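Local structure of exoribonuclease II, mitochondrial (Candida glabrata, 6F3H) at residues A[38-43]-A[64-69]; A[695-698]-A[704-707]. The protein acts as a 3'-to-5' exoribonuclease of the RNase II family, probably degrading RNA as the nuclease component of the mitochondrial degradosome. The protein carries 1 engineered substitution. All blocks are in the same frame, centred on the assembly; numbering follows the deposited sequence.

Overall arrangement
Both contacts are buried, yet they serve different parts of the chain. Contact 1 joins strands 39-42 and 64-68, two members of one antiparallel sheet, and is made entirely of hydrocarbon: a phenyl ring met by valine and leucine methyls. Contact 2 belongs to the RNB domain and ties a loop to the start of helix 703-716 through one carboxylate, with bound RNA and a magnesium ion close by. They share no element and lie on opposite sides of the chain's centre. The centres of contacts 1 and 2 are 37 Å apart. The apolar contact is away from the annotated metal site, whereas the polar one lies close to it.

Contact 1 of 2, residues A[38-43]-A[64-69]; sequences DIVLLK and YTFAKK
The phenyl ring of Phe-66 receives Leu-42 over one face, while Val-40 approaches it obliquely. Methyl CD2 of Leu-42 stands 4.2 Å from the ring centroid and 19° off the ring normal, a CH-pi contact displaced toward the rim on the side of CG and CD1. Val-40 CG2 comes to 3.4 Å from Phe-66 CD2 and sits beside CE2 of the same ring as well. The second valine methyl, CG1, follows at 4.1 Å from Phe-66 CE2, so both branches of Val-40 address the same flank of the phenyl group.

The ring reaches this position because Phe-66 CG lies beside its own backbone N and anti to the carbonyl carbon (chi1 -55°). Phe-66 and Val-40 meet with their side chains at about a right angle.

Strands 39-42 and 64-68 are not neighbours in their five-stranded antiparallel sheet. Strand 50-54 runs between them, antiparallel to each, and Val-40 and Phe-66 both touch its Thr-50. The closest CA atoms, those of Val-40 and Phe-66, are 8.4 Å apart. Ile-39 and Ala-67 pack on helix 123-159, whereas Leu-42 and Phe-66 also touch Val-74 and Ala-76, respectively, of strand 73-76.

With no hydrogen bond joining the two segments, their direct association rests on dispersion and the exclusion of water: aliphatic methyls and one aromatic ring bridge an intervening strand from the same side of the sheet.

Contact 2 of 2, residues A[695-698]-A[704-707]; sequences TVTS and PDLI. With nucleotides of chain C.
Asp-705, in the first turn of helix 703-716, reaches back to the loop 695-698 within the ribonuclease II signature of the RNB domain, the Ser-Pro-Met-Arg-Arg stretch and the aspartate that follows it.

Two hydrogen bonds to the carboxylate make the main connection. Thr-695 OG1 donates to Asp-705 OD1 at 2.5 Å, arriving from above the carboxylate plane, 48° out of it. The threonine hydroxyl is aimed there by a first torsion that sets OG1 between the backbone N and the carbonyl carbon. The backbone N of Ser-698 supplies the second bond, 3.0 Å to Asp-705 OD2. The amides of Val-696 and Thr-697 also lie near OD2, but their angles are too poor for hydrogen bonds.

Charge adds to this grip, since Arg-702 forms a salt bridge with OD2 and would probably favour the ionised acid. A CA-H...O contact joins Asp-705 CA to Thr-695 O, 3.1 Å apart, and that carbonyl is also bonded by Asn-708.

On the RNA side, Thr-697 OG1 donates to OP1 of nucleotide A5 of chain C at 2.5 Å, and Ser-698 OG lies 3.3 Å from the same OP1. The loop thus links a helix to the RNA backbone near the magnesium site: the Thr-697 side chain is about 6 Å from that of the magnesium ligand Asp-410. Asp-705 probably helps hold the loop whose Thr-697 and Ser-698 face the phosphate, with Ser-698 N approaching OD2 on the anti side, 32° out of the carboxylate plane, at an N-H...O angle of 155°.

Contact 1 of 2, residues A[38-43]-A[64-69]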
loop_
_atom_site.group_PDB
_atom_site.type_symbol
_atom_site.label_atom_id
_atom_site.label_comp_id
_atom_site.label_asym_id
_atom_site.label_seq_id
_atom_site.Cartn_x
_atom_site.Cartn_y
_atom_site.Cartn_z
ATOM N N ASP A 38 23.117 -10.641 1.775
ATOM C CA ASP A 38 22.294 -9.941 0.815
ATOM C C ASP A 38 23.093 -8.786 0.242
ATOM O O ASP A 38 23.922 -8.190 0.928
ATOM C CB ASP A 38 21.019 -9.444 1.485
ATOM C CG ASP A 38 19.978 -10.544 1.664
ATOM O OD1 ASP A 38 20.114 -11.612 1.029
ATOM O OD2 ASP A 38 19.000 -10.322 2.401
ATOM N N ILE A 39 22.928 -8.529 -1.039
ATOM C CA ILE A 39 23.583 -7.390 -1.664
ATOM C C ILE A 39 22.546 -6.303 -1.905
ATOM O O ILE A 39 21.485 -6.562 -2.482
ATOM C CB ILE A 39 24.321 -7.780 -2.949
ATOM C CG1 ILE A 39 25.571 -8.582 -2.578
ATOM C CG2 ILE A 39 24.691 -6.564 -3.729
ATOM C CD1 ILE A 39 26.402 -9.028 -3.778
ATOM N N VAL A 40 22.817 -5.096 -1.407
ATOM C CA VAL A 40 21.793 -4.071 -1.330
ATOM C C VAL A 40 22.259 -2.788 -1.985
ATOM O O VAL A 40 23.449 -2.500 -2.091
ATOM C CB VAL A 40 21.399 -3.769 0.117
ATOM C CG1 VAL A 40 20.762 -4.968 0.679
ATOM C CG2 VAL A 40 22.638 -3.421 0.873
ATOM N N LEU A 41 21.276 -2.006 -2.388
ATOM C CA LEU A 41 21.435 -0.595 -2.659
ATOM C C LEU A 41 20.754 0.175 -1.541
ATOM O O LEU A 41 19.619 -0.131 -1.173
ATOM C CB LEU A 41 20.815 -0.217 -3.993
ATOM C CG LEU A 41 21.783 -0.194 -5.151
ATOM C CD1 LEU A 41 21.169 0.697 -6.188
ATOM C CD2 LEU A 41 23.172 0.291 -4.728
ATOM N N LEU A 42 21.456 1.140 -0.984
ATOM C CA LEU A 42 20.910 1.964 0.075
ATOM C C LEU A 42 20.501 3.337 -0.447
ATOM O O LEU A 42 20.952 3.795 -1.496
ATOM C CB LEU A 42 21.912 2.102 1.209
ATOM C CG LEU A 42 21.809 0.983 2.232
ATOM C CD1 LEU A 42 21.523 -0.332 1.602
ATOM C CD2 LEU A 42 23.067 0.911 3.044
ATOM N N LYS A 43 19.592 3.980 0.293
ATOM C CA LYS A 43 19.224 5.362 -0.006
ATOM C C LYS A 43 20.390 6.306 0.242
ATOM O O LYS A 43 20.475 7.369 -0.383
ATOM C CB LYS A 43 18.016 5.773 0.823
ATOM C CG LYS A 43 16.704 5.277 0.273
ATOM C CD LYS A 43 15.586 5.495 1.272
ATOM C CE LYS A 43 14.323 4.711 0.891
ATOM N NZ LYS A 43 13.219 4.762 1.915
ATOM N N TYR A 64 20.829 -2.434 10.706
ATOM C CA TYR A 64 21.654 -3.421 10.076
ATOM C C TYR A 64 23.006 -2.833 9.779
ATOM O O TYR A 64 23.157 -1.632 9.563
ATOM C CB TYR A 64 21.014 -3.876 8.788
ATOM C CG TYR A 64 19.806 -4.723 9.009
ATOM C CD1 TYR A 64 18.594 -4.162 9.388
ATOM C CD2 TYR A 64 19.875 -6.092 8.841
ATOM C CE1 TYR A 64 17.477 -4.957 9.592
ATOM C CE2 TYR A 64 18.780 -6.883 9.034
ATOM C CZ TYR A 64 17.579 -6.326 9.407
ATOM O OH TYR A 64 16.497 -7.170 9.588
ATOM N N THR A 65 23.987 -3.708 9.694
ATOM C CA THR A 65 25.323 -3.300 9.336
ATOM C C THR A 65 25.564 -3.744 7.916
ATOM O O THR A 65 25.355 -4.910 7.580
ATOM C CB THR A 65 26.355 -3.921 10.245
ATOM O OG1 THR A 65 25.895 -3.834 11.600
ATOM C CG2 THR A 65 27.658 -3.209 10.074
ATOM N N PHE A 66 25.952 -2.810 7.088
ATOM C CA PHE A 66 26.283 -3.103 5.716
ATOM C C PHE A 66 27.733 -2.739 5.492
ATOM O O PHE A 66 28.256 -1.832 6.133
ATOM C CB PHE A 66 25.418 -2.328 4.783
ATOM C CG PHE A 66 23.997 -2.530 5.016
ATOM C CD1 PHE A 66 23.349 -1.875 6.043
ATOM C CD2 PHE A 66 23.287 -3.378 4.203
ATOM C CE1 PHE A 66 22.004 -2.061 6.240
ATOM C CE2 PHE A 66 21.956 -3.575 4.389
ATOM C CZ PHE A 66 21.307 -2.914 5.412
ATOM N N ALA A 67 28.375 -3.435 4.568
ATOM C CA ALA A 67 29.763 -3.178 4.249
ATOM C C ALA A 67 29.865 -2.687 2.811
ATOM O O ALA A 67 29.237 -3.253 1.911
ATOM C CB ALA A 67 30.584 -4.443 4.454
ATOM N N LYS A 68 30.637 -1.620 2.602
ATOM C CA LYS A 68 30.924 -1.153 1.254
ATOM C C LYS A 68 32.099 -1.893 0.618
ATOM O O LYS A 68 32.820 -2.678 1.243
ATOM C CB LYS A 68 31.218 0.347 1.171
ATOM C CG LYS A 68 30.161 1.341 1.608
ATOM C CD LYS A 68 30.417 2.639 0.832
ATOM C CE LYS A 68 30.072 3.902 1.605
ATOM N NZ LYS A 68 29.587 4.953 0.652
ATOM N N LYS A 69 32.282 -1.590 -0.666
ATOM C CA LYS A 69 33.391 -2.129 -1.436
ATOM C C LYS A 69 34.722 -1.878 -0.737
ATOM O O LYS A 69 35.603 -2.744 -0.730
ATOM C CB LYS A 69 33.373 -1.445 -2.797
ATOM C CG LYS A 69 33.892 -2.210 -3.949
ATOM C CD LYS A 69 33.303 -1.622 -5.254
ATOM C CE LYS A 69 33.492 -0.095 -5.375
ATOM N NZ LYS A 69 33.118 0.504 -6.710
#

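Contact 2 of 2, residues A[695-698]-A[704-707]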
loop_
_atom_site.group_PDB
_atom_site.type_symbol
_atom_site.label_atom_id
_atom_site.label_comp_id
_atom_site.label_asym_id
_atom_site.label_seq_id
_atom_site.Cartn_x
_atom_site.Cartn_y
_atom_site.Cartn_z
ATOM N N THR A 695 -7.358 -14.068 1.212
ATOM C CA THR A 695 -8.428 -13.123 1.507
ATOM C C THR A 695 -9.513 -13.227 0.449
ATOM O O THR A 695 -9.241 -13.078 -0.742
ATOM C CB THR A 695 -7.905 -11.685 1.588
ATOM O OG1 THR A 695 -7.397 -11.286 0.313
ATOM C CG2 THR A 695 -6.813 -11.567 2.622
ATOM N N VAL A 696 -10.747 -13.459 0.900
ATOM C CA VAL A 696 -11.901 -13.654 0.029
ATOM C C VAL A 696 -13.074 -12.793 0.487
ATOM O O VAL A 696 -14.091 -12.678 -0.205
ATOM C CB VAL A 696 -12.300 -15.126 0.023
ATOM C CG1 VAL A 696 -11.370 -15.916 -0.851
ATOM C CG2 VAL A 696 -12.231 -15.625 1.428
ATOM N N THR A 697 -12.950 -12.210 1.669
ATOM C CA THR A 697 -14.053 -11.509 2.291
ATOM C C THR A 697 -14.372 -10.167 1.661
ATOM O O THR A 697 -15.422 -9.603 1.976
ATOM C CB THR A 697 -13.717 -11.294 3.750
ATOM O OG1 THR A 697 -12.482 -10.576 3.844
ATOM C CG2 THR A 697 -13.552 -12.623 4.421
ATOM N N SER A 698 -13.503 -9.618 0.814
ATOM C CA SER A 698 -13.712 -8.278 0.260
ATOM C C SER A 698 -13.447 -8.237 -1.232
ATOM O O SER A 698 -12.584 -7.506 -1.704
ATOM C CB SER A 698 -12.814 -7.281 0.975
ATOM O OG SER A 698 -12.722 -7.640 2.316
ATOM N N PRO A 704 -6.944 -9.109 -4.999
ATOM C CA PRO A 704 -6.688 -10.502 -4.592
ATOM C C PRO A 704 -7.962 -11.266 -4.277
ATOM O O PRO A 704 -8.147 -12.384 -4.769
ATOM C CB PRO A 704 -5.812 -10.355 -3.355
ATOM C CG PRO A 704 -5.348 -8.996 -3.342
ATOM C CD PRO A 704 -6.156 -8.151 -4.230
ATOM N N ASP A 705 -8.856 -10.688 -3.469
ATOM C CA ASP A 705 -10.102 -11.379 -3.182
ATOM C C ASP A 705 -10.879 -11.587 -4.463
ATOM O O ASP A 705 -11.346 -12.690 -4.745
ATOM C CB ASP A 705 -10.941 -10.608 -2.161
ATOM C CG ASP A 705 -10.169 -10.286 -0.932
ATOM O OD1 ASP A 705 -9.006 -9.907 -1.082
ATOM O OD2 ASP A 705 -10.707 -10.402 0.180
ATOM N N LEU A 706 -10.960 -10.556 -5.289
ATOM C CA LEU A 706 -11.749 -10.646 -6.507
ATOM C C LEU A 706 -11.264 -11.768 -7.407
ATOM O O LEU A 706 -12.063 -12.416 -8.084
ATOM C CB LEU A 706 -11.710 -9.318 -7.240
ATOM C CG LEU A 706 -12.487 -9.371 -8.544
ATOM C CD1 LEU A 706 -13.967 -9.565 -8.256
ATOM C CD2 LEU A 706 -12.299 -8.104 -9.332
ATOM N N ILE A 707 -9.960 -12.005 -7.445
ATOM C CA ILE A 707 -9.427 -13.076 -8.283
ATOM C C ILE A 707 -9.686 -14.443 -7.672
ATOM O O ILE A 707 -10.010 -15.405 -8.381
ATOM C CB ILE A 707 -7.933 -12.848 -8.513
ATOM C CG1 ILE A 707 -7.767 -11.913 -9.697
ATOM C CG2 ILE A 707 -7.212 -14.155 -8.687
ATOM C CD1 ILE A 707 -6.362 -11.797 -10.151
ATOM P P A C 5 -12.202 -7.654 6.254
ATOM O OP1 A C 5 -12.930 -8.677 5.472
ATOM O OP2 A C 5 -10.921 -7.109 5.719
ATOM O "O5'" A C 5 -13.190 -6.432 6.431
ATOM C "C5'" A C 5 -14.459 -6.650 7.011
ATOM C "C4'" A C 5 -15.109 -5.372 7.459
ATOM O "O4'" A C 5 -14.323 -4.757 8.508
ATOM C "C3'" A C 5 -15.251 -4.283 6.412
ATOM O "O3'" A C 5 -16.378 -4.479 5.590
ATOM C "C2'" A C 5 -15.355 -3.037 7.267
ATOM O "O2'" A C 5 -16.651 -2.939 7.839
ATOM C "C1'" A C 5 -14.357 -3.362 8.369
ATOM N N9 A C 5 -13.026 -2.945 7.958
ATOM C C8 A C 5 -12.037 -3.665 7.336
ATOM N N7 A C 5 -10.967 -2.962 7.059
ATOM C C5 A C 5 -11.316 -1.706 7.520
ATOM C C6 A C 5 -10.621 -0.498 7.540
ATOM N N6 A C 5 -9.380 -0.358 7.054
ATOM N N1 A C 5 -11.270 0.563 8.083
ATOM C C2 A C 5 -12.516 0.411 8.568
ATOM N N3 A C 5 -13.280 -0.677 8.615
ATOM C C4 A C 5 -12.590 -1.685 8.065
#